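Local atomic coordinates of receptor-like protein kinase ANXUR1 (Arabidopsis thaliana, PDB entry 6FIG), a protein that is a receptor-like kinase of plant reproduction whose malectin-like ectodomain probably senses extracellular signals and whose kinase domain probably phosphorylates serine and threonine residues. Residues T96-N100 with D101-L105. Sequence-based numbering, arbitrary orientation.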
loop_
_atom_site.group_PDB
_atom_site.type_symbol
_atom_site.label_atom_id
_atom_site.label_comp_id
_atom_site.label_asym_id
_atom_site.label_seq_id
_atom_site.Cartn_x
_atom_site.Cartn_y
_atom_site.Cartn_z
ATOM N N THR A 96 1.196 -3.218 -31.605
ATOM C CA THR A 96 -0.120 -3.095 -31.040
ATOM C C THR A 96 -0.092 -3.706 -29.657
ATOM O O THR A 96 0.624 -4.676 -29.404
ATOM C CB THR A 96 -1.157 -3.808 -31.945
ATOM O OG1 THR A 96 -1.218 -3.138 -33.210
ATOM C CG2 THR A 96 -2.568 -3.880 -31.344
ATOM N N VAL A 97 -0.864 -3.123 -28.743
ATOM C CA VAL A 97 -1.121 -3.738 -27.447
ATOM C C VAL A 97 -2.620 -3.745 -27.225
ATOM O O VAL A 97 -3.290 -2.690 -27.374
ATOM C CB VAL A 97 -0.440 -3.017 -26.267
ATOM C CG1 VAL A 97 -0.678 -3.793 -24.972
ATOM C CG2 VAL A 97 1.043 -2.785 -26.539
ATOM N N GLU A 98 -3.123 -4.892 -26.798
ATOM C CA GLU A 98 -4.514 -5.098 -26.478
ATOM C C GLU A 98 -4.628 -5.630 -25.063
ATOM O O GLU A 98 -3.776 -6.427 -24.614
ATOM C CB GLU A 98 -5.134 -6.092 -27.445
ATOM C CG GLU A 98 -5.246 -5.598 -28.874
ATOM C CD GLU A 98 -5.433 -6.746 -29.851
ATOM O OE1 GLU A 98 -4.447 -7.463 -30.160
ATOM O OE2 GLU A 98 -6.573 -6.953 -30.300
ATOM N N ALA A 99 -5.676 -5.220 -24.357
ATOM C CA ALA A 99 -5.970 -5.743 -23.018
ATOM C C ALA A 99 -7.380 -6.276 -23.082
ATOM O O ALA A 99 -8.359 -5.514 -23.186
ATOM C CB ALA A 99 -5.836 -4.672 -21.945
ATOM N N ASN A 100 -7.476 -7.594 -23.028
ATOM C CA ASN A 100 -8.665 -8.310 -23.394
ATOM C C ASN A 100 -9.159 -7.817 -24.769
ATOM O O ASN A 100 -8.395 -7.883 -25.742
ATOM C CB ASN A 100 -9.665 -8.318 -22.234
ATOM C CG ASN A 100 -9.180 -9.181 -21.057
ATOM O OD1 ASN A 100 -8.134 -9.825 -21.139
ATOM N ND2 ASN A 100 -9.957 -9.217 -19.964
ATOM N N ASP A 101 -10.368 -7.291 -24.848
ATOM C CA ASP A 101 -10.922 -6.848 -26.121
ATOM C C ASP A 101 -10.698 -5.332 -26.393
ATOM O O ASP A 101 -11.293 -4.806 -27.325
ATOM C CB ASP A 101 -12.421 -7.210 -26.203
ATOM C CG ASP A 101 -13.292 -6.500 -25.157
ATOM O OD1 ASP A 101 -14.543 -6.593 -25.296
ATOM O OD2 ASP A 101 -12.789 -5.857 -24.200
ATOM N N VAL A 102 -9.841 -4.663 -25.612
ATOM C CA VAL A 102 -9.626 -3.204 -25.738
ATOM C C VAL A 102 -8.268 -2.973 -26.419
ATOM O O VAL A 102 -7.242 -3.441 -25.915
ATOM C CB VAL A 102 -9.655 -2.496 -24.348
ATOM C CG1 VAL A 102 -9.543 -0.984 -24.506
ATOM C CG2 VAL A 102 -10.944 -2.825 -23.583
ATOM N N THR A 103 -8.251 -2.266 -27.538
ATOM C CA THR A 103 -6.999 -1.868 -28.167
ATOM C C THR A 103 -6.478 -0.606 -27.506
ATOM O O THR A 103 -7.164 0.433 -27.497
ATOM C CB THR A 103 -7.139 -1.643 -29.679
ATOM O OG1 THR A 103 -7.535 -2.871 -30.319
ATOM C CG2 THR A 103 -5.812 -1.179 -30.279
ATOM N N LEU A 104 -5.282 -0.691 -26.942
ATOM C CA LEU A 104 -4.641 0.415 -26.234
ATOM C C LEU A 104 -3.720 1.184 -27.143
ATOM O O LEU A 104 -3.730 2.429 -27.161
ATOM C CB LEU A 104 -3.833 -0.111 -25.033
ATOM C CG LEU A 104 -4.618 -1.029 -24.099
ATOM C CD1 LEU A 104 -3.717 -1.552 -23.003
ATOM C CD2 LEU A 104 -5.850 -0.363 -23.517
ATOM N N LEU A 105 -2.879 0.447 -27.861
ATOM C CA LEU A 105 -1.869 1.021 -28.721
ATOM C C LEU A 105 -1.906 0.301 -30.050
ATOM O O LEU A 105 -2.159 -0.901 -30.093
ATOM C CB LEU A 105 -0.502 0.860 -28.081
ATOM C CG LEU A 105 -0.282 1.583 -26.770
ATOM C CD1 LEU A 105 1.000 1.076 -26.106
ATOM C CD2 LEU A 105 -0.238 3.073 -26.990
#
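L104 lies against V97 and A99 in a tight β hairpin that illustrates how a classic bulge gives one strand an extra inward-facing residue. Strands 96-99 and 102-105 are antiparallel, joined by a type II' turn from A99 to V102 with N100 second (phi 49°). Next to the turn the pairing is regular: A99 N donates to V102 O (2.8 Å), and V102 N returns a bond to A99 O from above the carbonyl plane. Beyond the E98-T103 pair the register slips by one. V97 O accepts two donors, L104 N at 2.9 Å and L105 N at 3.2 Å, the latter in the carbonyl plane on a lone pair, so both leucines sit opposite one residue.

The side chain of L104 shows what this achieves. Its CB passes over V97 O at 3.5 Å, and its CG stays 3.9 Å from V97 O. With CG anti to its own carbonyl carbon (chi1 -52°), the branch leans toward the partner strand, and CD1 settles 3.9 Å from CB of A99 while also approaching V97 CG1. L105 lies alongside V97, pointing the same way, its CD1 3.9 Å from V97 CG2. On the other face E98 and T103 cross at an angle, E98 CG coming within 3.8 Å of T103 OG1.

At the turn, N100 uses its amide outside the hairpin, OD1 accepting from S137 N. Strand 135-142 flanks 95-99, leaving 102-108 outermost in this five-stranded antiparallel sheet of the malectin-like domain, though the T103 backbone bonds to K376 and L378. The face bearing V97, A99, L104 and L105 packs on strands 73-80 and 122-128, where L76, L78, F80, Y126 and L128 receive it, as expected of a β-sandwich interior.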